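Local coordinates for clostripain-related protein (Bacteroides thetaiotaomicron, PDB 6N9J) that probably cleaves peptide bonds as a secreted cysteine protease of the C11 (clostripain) family in a gut commensal, at residues L143-H152 with Y170-Y178; C161-V169 with F341-L349. All blocks are in the same frame, centred on the assembly; numbering follows the deposited sequence.

Interaction 1. Residues L143-H152 with Y170-Y178; sequences LNEALSVAPH and YQLRNRADY
Leu143 brings CD2 to within 4.0 Å of Leu172 CD1, the two chains crossing at about a right angle; both also touch Phe158 of strand 155-159. One residue on, Asn144 and Leu172 run past each other in opposite directions, with Asn144 CB 3.5 Å from Leu172 CD2. The amide of Asn144 then turns to Arg175, whose NE bonds to OD1 at 2.9 Å. This bond is not aimed at a lone pair, since the donor stands 45° out of the carbonyl plane. Arg175 NE and NH1 each add a weak bond to Asn144 O (3.3 and 3.2 Å). The bend of the arginine chain at chi2 lets its aliphatic part lie on Leu147, where CB meets Arg175 CD at 3.8 Å. Ser148 covers one guanidinium face, with CA over its centre and CB near NH1, while its OG bonds back to Glu145 O. At the end of the segment His152 reaches across with CG anti to the backbone N (chi1 178°). Its NE2 donates an almost straight bond to Asp177 OD1, 2.9 Å long and 175° at the hydrogen. Asp177 OD1 lies in the ring plane, yet the carboxylate receives the donor from above its own plane. ND1 adds a weak bond to Asn174 O. Helices 140-146 and 166-171 each connect parallel neighbours of the central sheet, and the contact joins their C-terminal ends and the loops leading to strands 155-159 and 178-181, an arrangement of consecutive beta-alpha-beta crossovers in an alpha/beta fold.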
# COMPACT_ATOMS: atom_id res chain seq x y z
N LEU A 143 1.86 11.78 6.07
CA LEU A 143 1.92 11.34 4.68
C LEU A 143 0.98 12.18 3.80
O LEU A 143 1.33 12.52 2.67
CB LEU A 143 1.57 9.86 4.57
CG LEU A 143 1.58 9.20 3.19
CD1 LEU A 143 2.94 9.35 2.50
CD2 LEU A 143 1.19 7.75 3.29
N ASN A 144 -0.20 12.50 4.31
CA ASN A 144 -1.17 13.30 3.56
C ASN A 144 -0.69 14.73 3.36
O ASN A 144 -1.04 15.39 2.39
CB ASN A 144 -2.53 13.30 4.27
CG ASN A 144 -3.66 13.75 3.36
OD1 ASN A 144 -3.63 13.50 2.16
ND2 ASN A 144 -4.66 14.40 3.94
N GLU A 145 0.11 15.21 4.30
CA GLU A 145 0.69 16.54 4.19
C GLU A 145 1.82 16.56 3.16
O GLU A 145 1.95 17.52 2.40
CB GLU A 145 1.20 17.03 5.56
CG GLU A 145 2.03 18.31 5.51
CD GLU A 145 1.29 19.48 4.87
OE1 GLU A 145 0.04 19.52 4.96
OE2 GLU A 145 1.95 20.37 4.28
N ALA A 146 2.63 15.51 3.14
CA ALA A 146 3.72 15.46 2.16
C ALA A 146 3.12 15.38 0.77
O ALA A 146 3.51 16.12 -0.13
CB ALA A 146 4.65 14.29 2.43
N LEU A 147 2.13 14.51 0.61
CA LEU A 147 1.43 14.35 -0.65
C LEU A 147 0.80 15.65 -1.17
O LEU A 147 0.44 15.75 -2.34
CB LEU A 147 0.36 13.27 -0.52
CG LEU A 147 0.87 11.83 -0.52
CD1 LEU A 147 -0.29 10.90 -0.16
CD2 LEU A 147 1.42 11.45 -1.86
N SER A 148 0.68 16.66 -0.29
CA SER A 148 -0.01 17.90 -0.65
C SER A 148 0.80 18.76 -1.62
O SER A 148 0.24 19.59 -2.32
CB SER A 148 -0.33 18.72 0.60
OG SER A 148 0.79 19.47 1.04
N VAL A 149 2.12 18.57 -1.65
CA VAL A 149 2.99 19.31 -2.56
C VAL A 149 3.21 18.52 -3.85
O VAL A 149 3.86 19.00 -4.77
CB VAL A 149 4.38 19.62 -1.94
CG1 VAL A 149 4.23 20.28 -0.58
CG2 VAL A 149 5.21 18.35 -1.85
N ALA A 150 2.68 17.31 -3.88
CA ALA A 150 2.81 16.42 -5.03
C ALA A 150 1.66 16.65 -6.00
O ALA A 150 0.63 17.22 -5.63
CB ALA A 150 2.85 14.96 -4.57
N PRO A 151 1.81 16.20 -7.25
CA PRO A 151 0.66 16.21 -8.15
C PRO A 151 -0.41 15.20 -7.72
O PRO A 151 -0.14 14.33 -6.88
CB PRO A 151 1.27 15.80 -9.49
CG PRO A 151 2.49 15.01 -9.11
CD PRO A 151 3.03 15.71 -7.91
N HIS A 152 -1.60 15.33 -8.28
CA HIS A 152 -2.65 14.35 -8.02
C HIS A 152 -2.31 13.08 -8.79
O HIS A 152 -1.98 13.14 -9.97
CB HIS A 152 -4.02 14.90 -8.43
CG HIS A 152 -5.14 13.92 -8.22
ND1 HIS A 152 -5.64 13.62 -6.97
CD2 HIS A 152 -5.84 13.16 -9.10
CE1 HIS A 152 -6.60 12.72 -7.09
NE2 HIS A 152 -6.74 12.43 -8.37
N TYR A 170 -9.49 6.39 3.04
CA TYR A 170 -10.38 7.54 3.20
C TYR A 170 -9.59 8.79 3.58
O TYR A 170 -9.85 9.88 3.06
CB TYR A 170 -11.49 7.28 4.24
CG TYR A 170 -12.58 8.34 4.19
CD1 TYR A 170 -13.65 8.21 3.30
CD2 TYR A 170 -12.52 9.48 4.98
CE1 TYR A 170 -14.63 9.18 3.23
CE2 TYR A 170 -13.50 10.45 4.91
CZ TYR A 170 -14.56 10.29 4.04
OH TYR A 170 -15.54 11.26 3.96
N GLN A 171 -8.60 8.65 4.47
CA GLN A 171 -7.78 9.79 4.90
C GLN A 171 -7.00 10.42 3.75
O GLN A 171 -6.78 11.65 3.73
CB GLN A 171 -6.80 9.37 5.99
CG GLN A 171 -6.24 10.53 6.80
CD GLN A 171 -7.19 11.04 7.89
OE1 GLN A 171 -8.00 10.28 8.45
NE2 GLN A 171 -7.09 12.33 8.19
N LEU A 172 -6.57 9.58 2.82
CA LEU A 172 -5.78 10.00 1.66
C LEU A 172 -6.59 10.09 0.37
O LEU A 172 -6.00 10.17 -0.70
CB LEU A 172 -4.62 9.03 1.44
CG LEU A 172 -3.68 8.81 2.62
CD1 LEU A 172 -2.66 7.75 2.27
CD2 LEU A 172 -2.99 10.10 2.96
N ARG A 173 -7.92 10.07 0.46
CA ARG A 173 -8.75 9.92 -0.75
C ARG A 173 -8.57 11.03 -1.79
O ARG A 173 -8.77 10.79 -2.99
CB ARG A 173 -10.23 9.82 -0.37
CG ARG A 173 -10.83 11.10 0.19
CD ARG A 173 -12.19 10.87 0.82
NE ARG A 173 -12.78 12.11 1.32
CZ ARG A 173 -12.41 12.71 2.45
NH1 ARG A 173 -11.45 12.19 3.20
NH2 ARG A 173 -12.99 13.83 2.82
N ASN A 174 -8.21 12.23 -1.35
CA ASN A 174 -8.07 13.36 -2.28
C ASN A 174 -6.69 13.42 -2.94
O ASN A 174 -6.40 14.37 -3.68
CB ASN A 174 -8.36 14.68 -1.55
CG ASN A 174 -9.81 14.81 -1.14
OD1 ASN A 174 -10.72 14.51 -1.92
ND2 ASN A 174 -10.04 15.26 0.09
N ARG A 175 -5.86 12.41 -2.70
CA ARG A 175 -4.50 12.40 -3.23
C ARG A 175 -4.34 11.52 -4.47
O ARG A 175 -3.39 11.69 -5.23
CB ARG A 175 -3.52 11.93 -2.15
CG ARG A 175 -3.48 12.82 -0.94
CD ARG A 175 -3.17 14.25 -1.36
NE ARG A 175 -3.08 15.11 -0.19
CZ ARG A 175 -3.36 16.41 -0.20
NH1 ARG A 175 -3.24 17.11 0.92
NH2 ARG A 175 -3.75 17.00 -1.32
N ALA A 176 -5.24 10.56 -4.64
CA ALA A 176 -5.16 9.65 -5.78
C ALA A 176 -6.53 9.13 -6.21
O ALA A 176 -7.47 9.13 -5.41
CB ALA A 176 -4.26 8.48 -5.45
N ASP A 177 -6.63 8.69 -7.46
CA ASP A 177 -7.86 8.08 -7.95
C ASP A 177 -8.00 6.61 -7.53
O ASP A 177 -9.11 6.10 -7.43
CB ASP A 177 -7.94 8.19 -9.47
CG ASP A 177 -7.94 9.62 -9.95
OD1 ASP A 177 -8.61 10.46 -9.31
OD2 ASP A 177 -7.25 9.91 -10.95
N TYR A 178 -6.89 5.92 -7.33
CA TYR A 178 -6.93 4.49 -7.00
C TYR A 178 -5.83 4.13 -6.02
O TYR A 178 -4.73 4.68 -6.06
CB TYR A 178 -6.79 3.64 -8.27
CG TYR A 178 -7.88 3.90 -9.29
CD1 TYR A 178 -9.07 3.18 -9.25
CD2 TYR A 178 -7.72 4.86 -10.28
CE1 TYR A 178 -10.08 3.41 -10.17
CE2 TYR A 178 -8.73 5.11 -11.21
CZ TYR A 178 -9.92 4.38 -11.14
OH TYR A 178 -10.94 4.59 -12.05
O HOH W 1 -5.02 14.47 7.35
O HOH W 2 -1.30 13.98 -4.41

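Interaction 2. Residues C161-V169 with F341-L349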
# COMPACT_ATOMS: atom_id res chain seq x y z
N CYS A 161 2.97 -3.56 4.23
CA CYS A 161 1.94 -4.30 4.97
C CYS A 161 0.75 -3.46 5.41
O CYS A 161 0.92 -2.29 5.80
CB CYS A 161 2.55 -4.96 6.21
SG CYS A 161 3.70 -6.32 5.92
N TYR A 162 -0.44 -4.06 5.34
CA TYR A 162 -1.62 -3.61 6.07
C TYR A 162 -2.16 -2.27 5.60
O TYR A 162 -2.92 -1.63 6.33
CB TYR A 162 -1.33 -3.48 7.57
CG TYR A 162 -0.88 -4.74 8.30
CD1 TYR A 162 -1.70 -5.86 8.37
CD2 TYR A 162 0.34 -4.78 8.97
CE1 TYR A 162 -1.30 -7.02 9.06
CE2 TYR A 162 0.75 -5.92 9.67
CZ TYR A 162 -0.08 -7.03 9.71
OH TYR A 162 0.31 -8.16 10.40
N MET A 163 -1.77 -1.82 4.42
CA MET A 163 -2.09 -0.46 4.01
C MET A 163 -3.47 -0.34 3.36
O MET A 163 -4.04 0.75 3.34
CB MET A 163 -1.01 0.07 3.05
CG MET A 163 0.37 0.25 3.71
SD MET A 163 0.41 1.02 5.36
CE MET A 163 -0.38 2.57 5.09
N GLN A 164 -4.01 -1.46 2.86
CA GLN A 164 -5.33 -1.44 2.24
C GLN A 164 -6.42 -1.47 3.33
O GLN A 164 -7.19 -2.42 3.46
CB GLN A 164 -5.49 -2.60 1.25
CG GLN A 164 -6.61 -2.42 0.21
CD GLN A 164 -6.25 -1.45 -0.92
OE1 GLN A 164 -5.53 -0.47 -0.72
NE2 GLN A 164 -6.76 -1.72 -2.12
N SER A 165 -6.42 -0.38 4.11
CA SER A 165 -7.34 -0.09 5.20
C SER A 165 -8.27 1.06 4.79
O SER A 165 -7.83 2.03 4.17
CB SER A 165 -6.52 0.27 6.46
OG SER A 165 -7.09 1.33 7.20
N VAL A 166 -9.55 0.94 5.13
CA VAL A 166 -10.55 1.92 4.72
C VAL A 166 -10.27 3.25 5.41
O VAL A 166 -10.59 4.31 4.87
CB VAL A 166 -12.00 1.43 5.03
CG1 VAL A 166 -12.28 1.44 6.51
CG2 VAL A 166 -13.06 2.26 4.29
N GLU A 167 -9.66 3.19 6.60
CA GLU A 167 -9.28 4.40 7.33
C GLU A 167 -8.17 5.17 6.61
O GLU A 167 -8.19 6.40 6.53
CB GLU A 167 -8.84 4.04 8.75
CG GLU A 167 -9.96 3.50 9.65
CD GLU A 167 -10.13 1.99 9.56
OE1 GLU A 167 -9.47 1.35 8.70
OE2 GLU A 167 -10.95 1.44 10.35
N VAL A 168 -7.18 4.44 6.10
CA VAL A 168 -6.05 5.04 5.41
C VAL A 168 -6.46 5.63 4.07
O VAL A 168 -6.15 6.77 3.75
CB VAL A 168 -4.93 4.00 5.17
CG1 VAL A 168 -3.79 4.61 4.36
CG2 VAL A 168 -4.44 3.43 6.51
N VAL A 169 -7.15 4.81 3.28
CA VAL A 169 -7.61 5.22 1.96
C VAL A 169 -8.59 6.40 2.05
O VAL A 169 -8.53 7.33 1.24
CB VAL A 169 -8.26 4.02 1.22
CG1 VAL A 169 -8.85 4.48 -0.09
CG2 VAL A 169 -7.22 2.92 0.97
N PHE A 341 -12.28 -13.21 2.55
CA PHE A 341 -11.56 -12.03 2.06
C PHE A 341 -12.39 -11.17 1.11
O PHE A 341 -12.85 -11.63 0.07
CB PHE A 341 -10.28 -12.50 1.37
CG PHE A 341 -9.56 -11.44 0.58
CD1 PHE A 341 -8.71 -10.54 1.20
CD2 PHE A 341 -9.69 -11.39 -0.80
CE1 PHE A 341 -8.03 -9.59 0.47
CE2 PHE A 341 -9.01 -10.44 -1.55
CZ PHE A 341 -8.18 -9.54 -0.91
N GLU A 342 -12.57 -9.90 1.46
CA GLU A 342 -13.28 -9.02 0.56
C GLU A 342 -12.41 -7.84 0.15
O GLU A 342 -12.86 -6.95 -0.58
CB GLU A 342 -14.59 -8.55 1.17
CG GLU A 342 -15.62 -9.68 1.39
CD GLU A 342 -16.09 -10.35 0.09
OE1 GLU A 342 -16.68 -11.44 0.18
OE2 GLU A 342 -15.90 -9.78 -1.01
N GLY A 343 -11.16 -7.84 0.61
CA GLY A 343 -10.17 -6.95 0.06
C GLY A 343 -9.83 -5.69 0.84
O GLY A 343 -8.91 -4.97 0.46
N VAL A 344 -10.57 -5.41 1.91
CA VAL A 344 -10.35 -4.18 2.68
C VAL A 344 -10.45 -4.44 4.19
O VAL A 344 -11.29 -5.22 4.64
CB VAL A 344 -11.37 -3.08 2.28
CG1 VAL A 344 -11.07 -1.77 3.02
CG2 VAL A 344 -11.32 -2.83 0.79
N SER A 345 -9.57 -3.82 4.96
CA SER A 345 -9.61 -4.00 6.42
C SER A 345 -10.21 -2.78 7.11
O SER A 345 -10.37 -1.72 6.51
CB SER A 345 -8.22 -4.27 6.99
OG SER A 345 -7.52 -3.06 7.20
N THR A 346 -10.52 -2.96 8.39
CA THR A 346 -11.07 -1.91 9.21
C THR A 346 -10.72 -2.19 10.67
O THR A 346 -10.42 -3.33 11.04
CB THR A 346 -12.61 -1.81 9.06
OG1 THR A 346 -13.11 -0.68 9.80
CG2 THR A 346 -13.28 -3.07 9.59
N TYR A 347 -10.76 -1.14 11.49
CA TYR A 347 -10.65 -1.32 12.93
C TYR A 347 -12.04 -1.49 13.55
O TYR A 347 -12.98 -0.76 13.22
CB TYR A 347 -9.93 -0.12 13.55
CG TYR A 347 -9.70 -0.26 15.02
CD1 TYR A 347 -8.88 -1.27 15.52
CD2 TYR A 347 -10.30 0.61 15.92
CE1 TYR A 347 -8.66 -1.40 16.87
CE2 TYR A 347 -10.09 0.48 17.29
CZ TYR A 347 -9.27 -0.53 17.75
OH TYR A 347 -9.05 -0.67 19.11
N ILE A 348 -12.17 -2.48 14.43
CA ILE A 348 -13.41 -2.66 15.18
C ILE A 348 -13.28 -2.06 16.57
O ILE A 348 -12.57 -2.61 17.41
CB ILE A 348 -13.78 -4.15 15.28
CG1 ILE A 348 -14.09 -4.72 13.90
CG2 ILE A 348 -14.94 -4.34 16.25
CD1 ILE A 348 -14.29 -6.23 13.89
N LEU A 349 -13.93 -0.92 16.80
CA LEU A 349 -13.86 -0.26 18.10
C LEU A 349 -14.25 -1.21 19.22
O LEU A 349 -15.31 -1.83 19.17
CB LEU A 349 -14.75 0.98 18.14
CG LEU A 349 -14.28 2.15 17.26
CD1 LEU A 349 -15.40 3.16 17.04
CD2 LEU A 349 -13.06 2.82 17.88
O HOH W 3 -5.24 -3.49 6.53
O HOH W 4 -7.77 -1.06 9.19
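Val166 lays its CB against CG1 of Val344 at 3.9 Å, and its own CG1 runs beside Thr346, the two side chains pointing the same way. Backbone bonds fix this register: Ser345 N donates to Gln164 O and Ser345 O accepts from Val166 N, each at 3.1 Å. Because both bonds belong to Ser345 and reach the residues flanking Ser165, they form a single parallel bridge, in line with segment directions 35° apart. Before the bridge, Gln164 centres an inverse gamma turn and rests CG on Gly343 O at 3.4 Å; its NE2 bonds to Ser241 OG and Phe179 O. Glu167 makes the polar side-chain contacts to 346-347. Its chain is bent at chi2 (89°), and OE2 takes Tyr347 N on its syn side over 2.8 Å, nearly straight at 175° but tilted from the carboxylate plane. Thr346 OG1 lies 3.1 Å from OE2, though its proton has a second acceptor within reach, and Tyr360 OH also bonds to OE2. The other oxygen, OE1, receives Ser165 OG on its anti side at 2.8 Å and a proton from a water that also contacts Ser345 OG. An alanine in place of Glu167 would remove both carboxylate oxygens and is likely to leave Tyr347 N without its acceptor and the Ser165 hydroxyl without the carboxylate it donates to. Ser165 OG also accepts a weak bond from Val168 N, marking the serine as N-cap of helix 166-171. The bridge thus joins strand 345-346 to this capped helix start, shortly after Cys161, covalently linked to the inhibitor in this clostripain-family protease.

In the fold
From the N terminus the chain first supplies 143-152, the end of helix 140-146 and the turn after it. It then runs through strand 155-159 into 161-169, where helix 166-171 opens. Segment 170-178 ends that helix and leads into strand 178-181. Interaction 1 closes this short loop, with 17 residues between its segments. Interaction 2 closes a much longer one: 171 residues pass before 341-349 returns to the helix start. Since the segments alternate, the two loops cross. Their centres lie about 17 Å apart, and the link is helix 166-171, tied at its start to strand 345-346 and at its end to the preceding crossover.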